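Local coordinates for protein aminofutalosine deaminase (Helicobacter pylori, PDB 7LKK) that deaminates aminofutalosine in the menaquinone pathway of this bacterium, hydrolysing a carbon-nitrogen bond at a metal-dependent active site of the amidohydrolase family, at residues Q16-S22 and D36-D42; F159-S165 and S198-M203; V274-F278 and N303-K309. All coordinates share one frame; numbering follows the deposited sequence.

In the fold
The three contacts follow one another along the chain and nowhere touch. Contact 1, largely buried, pairs two strands of a small sheet by a backbone ladder with apolar faces; its centre lies about 40 Å from that of contact 3 and about 50 Å from that of contact 2. Contacts 2 and 3 lie in the amidohydrolase barrel, and both hold residues of the inhibitor pocket. Contact 2 joins the loop after strand 152-159 to the approach and first turn of helix 201-213, by a single backbone bridge, methionine sulfur, aromatic rings and helix capping. Contact 3 joins the end of strand 269-275 to helix 300-305 and the loop after it, by amides, a histidine and water. Both are partly buried; only contact 2 has exposed residues.

Contact 1 of 3, residues Q16-S22 and D36-D42; sequences QEIIGAS and DYGVVFD
Val39 N donates to Ile19 O at 2.8 Å, the shortest bond across the pair; Gly38 CA adds only a bent CA-H...O contact to Ile19 O at 3.2 Å. Ile19 N returns the bond to Val39 O, and Glu17 and Phe41 repeat the exchange as a second antiparallel hydrogen-bonded pair. Between and beyond them lie the non-hydrogen-bonded pairs Ile18-Val40 and Gly20-Gly38, the glycine CA atoms only 3.8 Å apart. The strands are antiparallel, with 158° between their N-to-C directions, and form the two inner strands of the four-stranded sheet 45-50, 37-41, 17-21, 62-66, consistent with the small beta domain that accompanies the barrel in many amidohydrolases. Phe41 takes chi1 64°, which swings its ring back across strand 17-21. Glu17 CG then sits over one face of the Phe41 ring, 3.9 Å from the centroid, while Ile19 CG1 meets Phe41 CE1 at 3.5 Å; Phe416 adds an edge-to-face ring contact. On the other sheet face Ile18 CG1 packs on Val40 CG2 at 3.6 Å, and Leu54 of helix 51-57 touches both residues. At the corner, a water donates to Asp36 OD1 and bonds Ser22 OG, which also pairs with Asn68 N.

Contact 2 of 3, residues F159-S165 and S198-M203; sequences FLGSSYS and SVQKDM
At the rim of the inhibitor pocket, which Leu160 helps to line, the loop 159-165 is fastened to the residues leading into helix 201-213 through a single backbone bridge between Gly161 and Val199. Gly161 N donates to Ser198 O at 3.0 Å, and Gln200 N donates to Gly161 O at 2.8 Å with an N-H...O angle of 163°. A water donates to both Ser198 O and Ser162 OG, and the latter also bonds Glu249. Met203 fills the bend of the loop with a chain kinked at chi2 (-84°) and chi3. Its methyl CE comes in the plane of the Phe159 ring, at the edge, 3.4 Å from CZ. Met203 SD lies oblique to both rings, 4.2 Å from the Tyr164 centroid and 5.3 Å from the Phe159 centroid, two Met-aromatic contacts; Ser165 N adds a weak bond to SD at 3.5 Å. Gln200 is the N-cap: its OE1 accepts from Met203 N at 3.0 Å and meets the edge of Tyr164, the amide standing nearly perpendicular to the ring. Gln200 NE2 donates to Asp202 OD2 at 2.8 Å, with the carboxylate oxygen in the amide plane. Phe159 ends strand 152-159, bonded through its backbone to Ala192 and His194, and its ring reaches Phe172 of helix 166-180 and Val207 of helix 201-213; Ser162 rests on helix 242-247.

Contact 3 of 3, residues V274-F278 and N303-K309; sequences VHNQF and NRLLSGK. With MCF ((8R)-3-(5-S-methyl-5-thio-beta-D-ribofuranosyl)-3,6,7,8-tetrahydroimidazo[4,5-d][1,3]diazepin-8-ol), chain J; EDO (1,2-ethanediol), chain I.
His275 links the inhibitor to Asn303. Its NE2 donates to the hydroxyl O8 of MCF at 3.2 Å, almost straight at 171° and with O8 in the ring plane, while at the other ring nitrogen ND1 gives Asn303 OD1 a weak, bent bond of 3.1 Å. In coformycin-type inhibitors this hydroxyl mimics the water that attacks the purine, and the His275 side chain has its nearest atom about 4 Å from the iron, beside the metal ligands His221 and Asp328. Val274 CG1 covers one face of the His275 ring. Asn303 ND2 also donates to a water that donates to His275 O; the Asn303 amide thus meets the ring by a weak bond and the carbonyl through a water.

In the next shell the Gln277 amide stacks on that of Asn303. The planes are 13° apart and Gln277 NE2 sits 3.0 Å from Asn303 CG, a stack and not a bond to OD1. The bend at Gln277 chi2 (94°) turns its amide toward segment 303-309, where NE2 donates to Lys309 O at 3.2 Å and to a water that also takes Ser307 N. Ser307 OG accepts from Lys309 N at 3.1 Å, an ST turn that shapes the loop, and OG lies at the edge of the Phe278 ring. Lys309 CD lies over one face of the Phe278 ring, 3.6 Å from its centroid, a CH-pi contact.

Strand 269-275 runs parallel between strands 218-222 and 294-298 in the TIM barrel of the amidohydrolase family, whose metal site lies at the strand ends. Asn303 belongs to helix 300-305, which follows strand 294-298; from that helix Arg304 bonds Leu346 and Met351 of the second subunit.

Contact 1 of 3, residues Q16-S22 and D36-D42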
loop_
_atom_site.group_PDB
_atom_site.type_symbol
_atom_site.label_atom_id
_atom_site.label_comp_id
_atom_site.label_asym_id
_atom_site.label_seq_id
_atom_site.Cartn_x
_atom_site.Cartn_y
_atom_site.Cartn_z
ATOM N N GLN A 16 20.620 -7.267 -33.784
ATOM C CA GLN A 16 20.209 -6.015 -33.169
ATOM C C GLN A 16 18.782 -5.664 -33.570
ATOM O O GLN A 16 18.305 -6.038 -34.644
ATOM C CB GLN A 16 21.156 -4.881 -33.569
ATOM C CG GLN A 16 22.547 -4.986 -32.965
ATOM C CD GLN A 16 23.460 -3.862 -33.413
ATOM O OE1 GLN A 16 23.053 -2.982 -34.171
ATOM N NE2 GLN A 16 24.704 -3.885 -32.948
ATOM N N GLU A 17 18.097 -4.948 -32.680
ATOM C CA GLU A 17 16.754 -4.460 -32.952
ATOM C C GLU A 17 16.573 -3.121 -32.253
ATOM O O GLU A 17 17.418 -2.687 -31.466
ATOM C CB GLU A 17 15.681 -5.465 -32.509
ATOM C CG GLU A 17 15.793 -5.896 -31.061
ATOM C CD GLU A 17 14.699 -6.866 -30.650
ATOM O OE1 GLU A 17 13.539 -6.677 -31.074
ATOM O OE2 GLU A 17 15.001 -7.820 -29.905
ATOM N N ILE A 18 15.457 -2.464 -32.556
ATOM C CA ILE A 18 15.119 -1.162 -31.995
ATOM C C ILE A 18 13.755 -1.268 -31.331
ATOM O O ILE A 18 12.823 -1.837 -31.909
ATOM C CB ILE A 18 15.111 -0.060 -33.073
ATOM C CG1 ILE A 18 16.414 -0.073 -33.875
ATOM C CG2 ILE A 18 14.884 1.310 -32.446
ATOM C CD1 ILE A 18 16.448 0.947 -35.001
ATOM N N ILE A 19 13.642 -0.735 -30.117
ATOM C CA ILE A 19 12.357 -0.584 -29.447
ATOM C C ILE A 19 12.258 0.836 -28.912
ATOM O O ILE A 19 13.236 1.391 -28.400
ATOM C CB ILE A 19 12.145 -1.610 -28.310
ATOM C CG1 ILE A 19 13.259 -1.522 -27.266
ATOM C CG2 ILE A 19 12.022 -3.021 -28.872
ATOM C CD1 ILE A 19 12.978 -2.333 -26.014
ATOM N N GLY A 20 11.070 1.432 -29.047
ATOM C CA GLY A 20 10.835 2.766 -28.552
ATOM C C GLY A 20 9.481 2.850 -27.855
ATOM O O GLY A 20 8.640 1.963 -27.994
ATOM N N ALA A 21 9.309 3.929 -27.105
ATOM C CA ALA A 21 8.064 4.152 -26.384
ATOM C C ALA A 21 7.850 5.648 -26.222
ATOM O O ALA A 21 8.779 6.447 -26.372
ATOM C CB ALA A 21 8.070 3.451 -25.017
ATOM N N SER A 22 6.604 6.016 -25.905
ATOM C CA SER A 22 6.270 7.425 -25.718
ATOM C C SER A 22 7.083 8.047 -24.594
ATOM O O SER A 22 7.391 9.243 -24.637
ATOM C CB SER A 22 4.775 7.578 -25.431
ATOM O OG SER A 22 3.993 6.997 -26.460
ATOM N N ASP A 36 9.335 9.851 -26.763
ATOM C CA ASP A 36 9.468 9.268 -28.099
ATOM C C ASP A 36 10.904 8.839 -28.392
ATOM O O ASP A 36 11.421 9.034 -29.494
ATOM C CB ASP A 36 8.964 10.235 -29.171
ATOM C CG ASP A 36 7.479 10.514 -29.052
ATOM O OD1 ASP A 36 6.742 9.621 -28.588
ATOM O OD2 ASP A 36 7.051 11.625 -29.424
ATOM N N TYR A 37 11.557 8.248 -27.398
ATOM C CA TYR A 37 12.928 7.786 -27.554
ATOM C C TYR A 37 12.962 6.282 -27.794
ATOM O O TYR A 37 11.993 5.561 -27.539
ATOM C CB TYR A 37 13.769 8.144 -26.325
ATOM C CG TYR A 37 14.746 9.271 -26.569
ATOM C CD1 TYR A 37 14.298 10.543 -26.905
ATOM C CD2 TYR A 37 16.115 9.068 -26.465
ATOM C CE1 TYR A 37 15.183 11.578 -27.128
ATOM C CE2 TYR A 37 17.011 10.100 -26.687
ATOM C CZ TYR A 37 16.536 11.353 -27.020
ATOM O OH TYR A 37 17.419 12.384 -27.242
ATOM N N GLY A 38 14.113 5.811 -28.277
ATOM C CA GLY A 38 14.269 4.423 -28.644
ATOM C C GLY A 38 15.647 3.916 -28.252
ATOM O O GLY A 38 16.534 4.691 -27.892
ATOM N N VAL A 39 15.795 2.596 -28.316
ATOM C CA VAL A 39 17.026 1.923 -27.910
ATOM C C VAL A 39 17.369 0.861 -28.947
ATOM O O VAL A 39 16.519 0.039 -29.304
ATOM C CB VAL A 39 16.898 1.278 -26.515
ATOM C CG1 VAL A 39 18.148 0.472 -26.188
ATOM C CG2 VAL A 39 16.649 2.337 -25.450
ATOM N N VAL A 40 18.607 0.884 -29.434
ATOM C CA VAL A 40 19.157 -0.194 -30.247
ATOM C C VAL A 40 19.926 -1.123 -29.323
ATOM O O VAL A 40 20.733 -0.664 -28.503
ATOM C CB VAL A 40 20.071 0.344 -31.363
ATOM C CG1 VAL A 40 20.589 -0.802 -32.220
ATOM C CG2 VAL A 40 19.332 1.352 -32.217
ATOM N N PHE A 41 19.682 -2.424 -29.444
ATOM C CA PHE A 41 20.318 -3.368 -28.540
ATOM C C PHE A 41 20.449 -4.730 -29.200
ATOM O O PHE A 41 19.595 -5.142 -29.990
ATOM C CB PHE A 41 19.534 -3.500 -27.225
ATOM C CG PHE A 41 18.145 -4.061 -27.391
ATOM C CD1 PHE A 41 17.093 -3.246 -27.781
ATOM C CD2 PHE A 41 17.889 -5.400 -27.142
ATOM C CE1 PHE A 41 15.817 -3.761 -27.929
ATOM C CE2 PHE A 41 16.613 -5.920 -27.287
ATOM C CZ PHE A 41 15.576 -5.098 -27.678
ATOM N N ASP A 42 21.543 -5.418 -28.872
ATOM C CA ASP A 42 21.647 -6.852 -29.098
ATOM C C ASP A 42 21.575 -7.521 -27.731
ATOM O O ASP A 42 20.518 -7.506 -27.093
ATOM C CB ASP A 42 22.940 -7.211 -29.839
ATOM C CG ASP A 42 24.118 -6.346 -29.423
ATOM O OD1 ASP A 42 24.281 -6.097 -28.211
ATOM O OD2 ASP A 42 24.884 -5.915 -30.312
HETATM O O HOH W 1 3.967 9.136 -28.401
#

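Contact 2 of 3, residues F159-S165 and S198-M203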
loop_
_atom_site.group_PDB
_atom_site.type_symbol
_atom_site.label_atom_id
_atom_site.label_comp_id
_atom_site.label_asym_id
_atom_site.label_seq_id
_atom_site.Cartn_x
_atom_site.Cartn_y
_atom_site.Cartn_z
ATOM N N PHE A 159 24.625 -17.446 6.418
ATOM C CA PHE A 159 25.098 -18.239 7.542
ATOM C C PHE A 159 24.310 -17.903 8.800
ATOM O O PHE A 159 24.077 -16.728 9.104
ATOM C CB PHE A 159 26.591 -18.006 7.775
ATOM C CG PHE A 159 27.147 -18.799 8.916
ATOM C CD1 PHE A 159 27.518 -20.119 8.737
ATOM C CD2 PHE A 159 27.284 -18.231 10.171
ATOM C CE1 PHE A 159 28.022 -20.858 9.786
ATOM C CE2 PHE A 159 27.785 -18.965 11.225
ATOM C CZ PHE A 159 28.154 -20.280 11.030
ATOM N N LEU A 160 23.904 -18.941 9.527
ATOM C CA LEU A 160 23.258 -18.823 10.827
ATOM C C LEU A 160 24.064 -19.613 11.849
ATOM O O LEU A 160 24.495 -20.734 11.567
ATOM C CB LEU A 160 21.814 -19.354 10.792
ATOM C CG LEU A 160 20.659 -18.510 10.243
ATOM C CD1 LEU A 160 20.313 -17.398 11.219
ATOM C CD2 LEU A 160 20.941 -17.952 8.858
ATOM N N GLY A 161 24.269 -19.035 13.030
ATOM C CA GLY A 161 24.977 -19.753 14.077
ATOM C C GLY A 161 25.535 -18.888 15.188
ATOM O O GLY A 161 26.495 -18.140 14.978
ATOM N N SER A 162 24.956 -18.993 16.383
ATOM C CA SER A 162 25.347 -18.166 17.518
ATOM C C SER A 162 26.343 -18.850 18.447
ATOM O O SER A 162 26.739 -18.254 19.452
ATOM C CB SER A 162 24.107 -17.748 18.312
ATOM O OG SER A 162 23.156 -18.796 18.351
ATOM N N SER A 163 26.757 -20.075 18.139
ATOM C CA SER A 163 27.747 -20.791 18.933
ATOM C C SER A 163 28.809 -21.348 17.999
ATOM O O SER A 163 28.484 -22.057 17.040
ATOM C CB SER A 163 27.097 -21.914 19.750
ATOM O OG SER A 163 26.790 -23.030 18.935
ATOM N N TYR A 164 30.069 -21.022 18.279
ATOM C CA TYR A 164 31.156 -21.369 17.370
ATOM C C TYR A 164 31.302 -22.881 17.232
ATOM O O TYR A 164 31.313 -23.613 18.225
ATOM C CB TYR A 164 32.470 -20.760 17.857
ATOM C CG TYR A 164 33.626 -20.995 16.911
ATOM C CD1 TYR A 164 34.431 -22.121 17.028
ATOM C CD2 TYR A 164 33.907 -20.094 15.894
ATOM C CE1 TYR A 164 35.482 -22.341 16.161
ATOM C CE2 TYR A 164 34.958 -20.305 15.023
ATOM C CZ TYR A 164 35.742 -21.430 15.162
ATOM O OH TYR A 164 36.790 -21.647 14.296
ATOM N N SER A 165 31.423 -23.341 15.989
ATOM C CA SER A 165 31.648 -24.751 15.696
ATOM C C SER A 165 32.454 -24.847 14.411
ATOM O O SER A 165 31.981 -24.421 13.353
ATOM C CB SER A 165 30.321 -25.506 15.561
ATOM O OG SER A 165 30.481 -26.688 14.797
ATOM N N SER A 198 22.351 -13.388 15.743
ATOM C CA SER A 198 22.261 -14.784 15.344
ATOM C C SER A 198 23.574 -15.395 14.878
ATOM O O SER A 198 23.614 -16.609 14.649
ATOM C CB SER A 198 21.219 -14.954 14.228
ATOM O OG SER A 198 21.591 -14.220 13.075
ATOM N N VAL A 199 24.640 -14.610 14.720
ATOM C CA VAL A 199 25.915 -15.117 14.223
ATOM C C VAL A 199 27.012 -14.738 15.207
ATOM O O VAL A 199 27.243 -13.550 15.458
ATOM C CB VAL A 199 26.249 -14.589 12.818
ATOM C CG1 VAL A 199 27.614 -15.093 12.385
ATOM C CG2 VAL A 199 25.186 -15.022 11.823
ATOM N N GLN A 200 27.677 -15.746 15.769
ATOM C CA GLN A 200 28.814 -15.508 16.647
ATOM C C GLN A 200 29.935 -14.812 15.877
ATOM O O GLN A 200 30.099 -15.002 14.669
ATOM C CB GLN A 200 29.297 -16.833 17.244
ATOM C CG GLN A 200 30.309 -16.693 18.368
ATOM C CD GLN A 200 31.732 -16.711 17.859
ATOM O OE1 GLN A 200 32.010 -17.248 16.787
ATOM N NE2 GLN A 200 32.642 -16.111 18.617
ATOM N N LYS A 201 30.704 -13.988 16.593
ATOM C CA LYS A 201 31.627 -13.061 15.940
ATOM C C LYS A 201 32.666 -13.794 15.098
ATOM O O LYS A 201 32.900 -13.443 13.935
ATOM C CB LYS A 201 32.310 -12.179 16.985
ATOM C CG LYS A 201 33.245 -11.127 16.395
ATOM C CD LYS A 201 33.654 -10.104 17.442
ATOM C CE LYS A 201 34.304 -8.881 16.806
ATOM N NZ LYS A 201 35.155 -9.237 15.640
ATOM N N ASP A 202 33.310 -14.813 15.668
ATOM C CA ASP A 202 34.364 -15.499 14.928
ATOM C C ASP A 202 33.805 -16.309 13.765
ATOM O O ASP A 202 34.501 -16.516 12.765
ATOM C CB ASP A 202 35.168 -16.384 15.877
ATOM C CG ASP A 202 35.870 -15.578 16.950
ATOM O OD1 ASP A 202 36.936 -14.997 16.656
ATOM O OD2 ASP A 202 35.339 -15.502 18.077
ATOM N N MET A 203 32.551 -16.755 13.865
ATOM C CA MET A 203 31.900 -17.373 12.715
ATOM C C MET A 203 31.671 -16.354 11.605
ATOM O O MET A 203 31.878 -16.656 10.425
ATOM C CB MET A 203 30.579 -18.015 13.141
ATOM C CG MET A 203 30.719 -18.993 14.297
ATOM S SD MET A 203 31.207 -20.634 13.739
ATOM C CE MET A 203 29.650 -21.507 13.813
HETATM O O HOH W 2 21.582 -18.207 15.780
#

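Contact 3 of 3, residues V274-F278 and N303-K309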
loop_
_atom_site.group_PDB
_atom_site.type_symbol
_atom_site.label_atom_id
_atom_site.label_comp_id
_atom_site.label_asym_id
_atom_site.label_seq_id
_atom_site.Cartn_x
_atom_site.Cartn_y
_atom_site.Cartn_z
ATOM N N VAL A 274 20.731 -4.452 5.183
ATOM C CA VAL A 274 19.289 -4.506 4.972
ATOM C C VAL A 274 18.567 -3.976 6.204
ATOM O O VAL A 274 18.984 -4.237 7.342
ATOM C CB VAL A 274 18.839 -5.944 4.642
ATOM C CG1 VAL A 274 17.359 -5.982 4.292
ATOM C CG2 VAL A 274 19.676 -6.510 3.503
ATOM N N HIS A 275 17.483 -3.224 5.964
ATOM C CA HIS A 275 16.555 -2.687 6.964
ATOM C C HIS A 275 17.090 -1.402 7.595
ATOM O O HIS A 275 16.801 -0.309 7.097
ATOM C CB HIS A 275 16.226 -3.744 8.024
ATOM C CG HIS A 275 15.643 -5.000 7.452
ATOM N ND1 HIS A 275 14.516 -4.999 6.658
ATOM C CD2 HIS A 275 16.041 -6.291 7.539
ATOM C CE1 HIS A 275 14.238 -6.238 6.290
ATOM N NE2 HIS A 275 15.148 -7.041 6.812
ATOM N N ASN A 276 17.841 -1.509 8.692
ATOM C CA ASN A 276 18.602 -0.414 9.297
ATOM C C ASN A 276 17.756 0.668 9.964
ATOM O O ASN A 276 18.299 1.732 10.291
ATOM C CB ASN A 276 19.525 0.282 8.284
ATOM C CG ASN A 276 20.249 -0.690 7.374
ATOM O OD1 ASN A 276 21.227 -1.321 7.773
ATOM N ND2 ASN A 276 19.782 -0.798 6.132
ATOM N N GLN A 277 16.456 0.448 10.189
ATOM C CA GLN A 277 15.617 1.543 10.680
ATOM C C GLN A 277 16.012 2.011 12.074
ATOM O O GLN A 277 15.704 3.152 12.439
ATOM C CB GLN A 277 14.139 1.150 10.703
ATOM C CG GLN A 277 13.659 0.378 9.501
ATOM C CD GLN A 277 13.715 -1.108 9.739
ATOM O OE1 GLN A 277 14.772 -1.723 9.618
ATOM N NE2 GLN A 277 12.583 -1.692 10.108
ATOM N N PHE A 278 16.670 1.164 12.864
ATOM C CA PHE A 278 17.086 1.528 14.210
ATOM C C PHE A 278 18.572 1.851 14.294
ATOM O O PHE A 278 19.125 1.911 15.398
ATOM C CB PHE A 278 16.711 0.417 15.193
ATOM C CG PHE A 278 15.230 0.277 15.391
ATOM C CD1 PHE A 278 14.592 0.930 16.433
ATOM C CD2 PHE A 278 14.470 -0.480 14.517
ATOM C CE1 PHE A 278 13.225 0.816 16.608
ATOM C CE2 PHE A 278 13.104 -0.597 14.685
ATOM C CZ PHE A 278 12.481 0.048 15.736
ATOM N N ASN A 303 9.183 -4.055 7.068
ATOM C CA ASN A 303 9.426 -3.192 8.220
ATOM C C ASN A 303 8.127 -2.858 8.945
ATOM O O ASN A 303 8.100 -2.778 10.179
ATOM C CB ASN A 303 10.121 -1.905 7.781
ATOM C CG ASN A 303 11.543 -2.131 7.305
ATOM O OD1 ASN A 303 12.121 -3.204 7.493
ATOM N ND2 ASN A 303 12.118 -1.110 6.683
ATOM N N ARG A 304 7.046 -2.636 8.193
ATOM C CA ARG A 304 5.762 -2.321 8.816
ATOM C C ARG A 304 5.189 -3.525 9.551
ATOM O O ARG A 304 4.570 -3.375 10.611
ATOM C CB ARG A 304 4.771 -1.824 7.766
ATOM C CG ARG A 304 3.453 -1.318 8.344
ATOM C CD ARG A 304 3.679 -0.113 9.241
ATOM N NE ARG A 304 2.463 0.309 9.929
ATOM C CZ ARG A 304 2.224 0.103 11.220
ATOM N NH1 ARG A 304 3.119 -0.525 11.971
ATOM N NH2 ARG A 304 1.091 0.528 11.762
ATOM N N LEU A 305 5.372 -4.725 9.000
ATOM C CA LEU A 305 4.784 -5.915 9.606
ATOM C C LEU A 305 5.553 -6.379 10.835
ATOM O O LEU A 305 4.965 -7.005 11.725
ATOM C CB LEU A 305 4.717 -7.052 8.587
ATOM C CG LEU A 305 3.800 -6.875 7.378
ATOM C CD1 LEU A 305 3.785 -8.152 6.550
ATOM C CD2 LEU A 305 2.392 -6.492 7.811
ATOM N N LEU A 306 6.852 -6.090 10.907
ATOM C CA LEU A 306 7.666 -6.592 12.007
ATOM C C LEU A 306 7.809 -5.529 13.090
ATOM O O LEU A 306 6.944 -5.409 13.962
ATOM C CB LEU A 306 9.041 -7.039 11.498
ATOM C CG LEU A 306 9.190 -8.515 11.109
ATOM C CD1 LEU A 306 8.057 -8.970 10.198
ATOM C CD2 LEU A 306 10.543 -8.776 10.457
ATOM N N SER A 307 8.879 -4.734 13.028
ATOM C CA SER A 307 9.093 -3.712 14.048
ATOM C C SER A 307 8.019 -2.632 14.001
ATOM O O SER A 307 7.715 -2.016 15.029
ATOM C CB SER A 307 10.471 -3.078 13.880
ATOM O OG SER A 307 10.454 -2.120 12.838
ATOM N N GLY A 308 7.442 -2.384 12.829
ATOM C CA GLY A 308 6.480 -1.318 12.666
ATOM C C GLY A 308 7.072 0.058 12.451
ATOM O O GLY A 308 6.317 1.035 12.404
ATOM N N LYS A 309 8.393 0.173 12.335
ATOM C CA LYS A 309 9.062 1.453 12.132
ATOM C C LYS A 309 9.673 1.489 10.738
ATOM O O LYS A 309 10.328 0.530 10.319
ATOM C CB LYS A 309 10.144 1.690 13.189
ATOM C CG LYS A 309 11.086 2.842 12.853
ATOM C CD LYS A 309 12.288 2.881 13.780
ATOM C CE LYS A 309 12.941 4.255 13.799
ATOM N NZ LYS A 309 12.354 5.182 12.787
HETATM O O8 MCF J . 14.910 -10.237 6.448
HETATM C C8 MCF J . 13.670 -10.760 6.852
HETATM C C7 MCF J . 13.304 -10.369 8.279
HETATM N N6 MCF J . 14.485 -10.238 9.095
HETATM C C5 MCF J . 15.467 -11.299 9.100
HETATM N N4 MCF J . 15.401 -12.533 8.325
HETATM C C10 MCF J . 14.408 -13.112 7.386
HETATM C C9 MCF J . 13.576 -12.287 6.653
HETATM N N1 MCF J . 12.807 -13.062 5.901
HETATM C C2 MCF J . 13.124 -14.339 6.110
HETATM N N3 MCF J . 14.110 -14.361 7.012
HETATM C C1S MCF J . 14.723 -15.630 7.512
HETATM C C2S MCF J . 16.264 -15.579 7.629
HETATM O O2S MCF J . 16.848 -15.863 6.430
HETATM O O4S MCF J . 14.329 -15.864 8.707
HETATM C C4S MCF J . 15.490 -16.761 9.394
HETATM C C3S MCF J . 16.547 -16.687 8.636
HETATM O O3S MCF J . 16.734 -17.997 7.912
HETATM C C5S MCF J . 15.792 -16.217 10.780
HETATM S S5S MCF J . 16.338 -17.571 11.860
HETATM C C6S MCF J . 17.225 -16.878 13.284
HETATM C C1 EDO I . 6.072 0.614 16.670
HETATM O O1 EDO I . 5.175 -0.397 16.196
HETATM C C2 EDO I . 5.332 1.581 17.588
HETATM O O2 EDO I . 5.097 0.964 18.860
HETATM O O HOH W 3 14.440 -0.554 5.688
HETATM O O HOH W 4 11.395 -4.499 11.159
#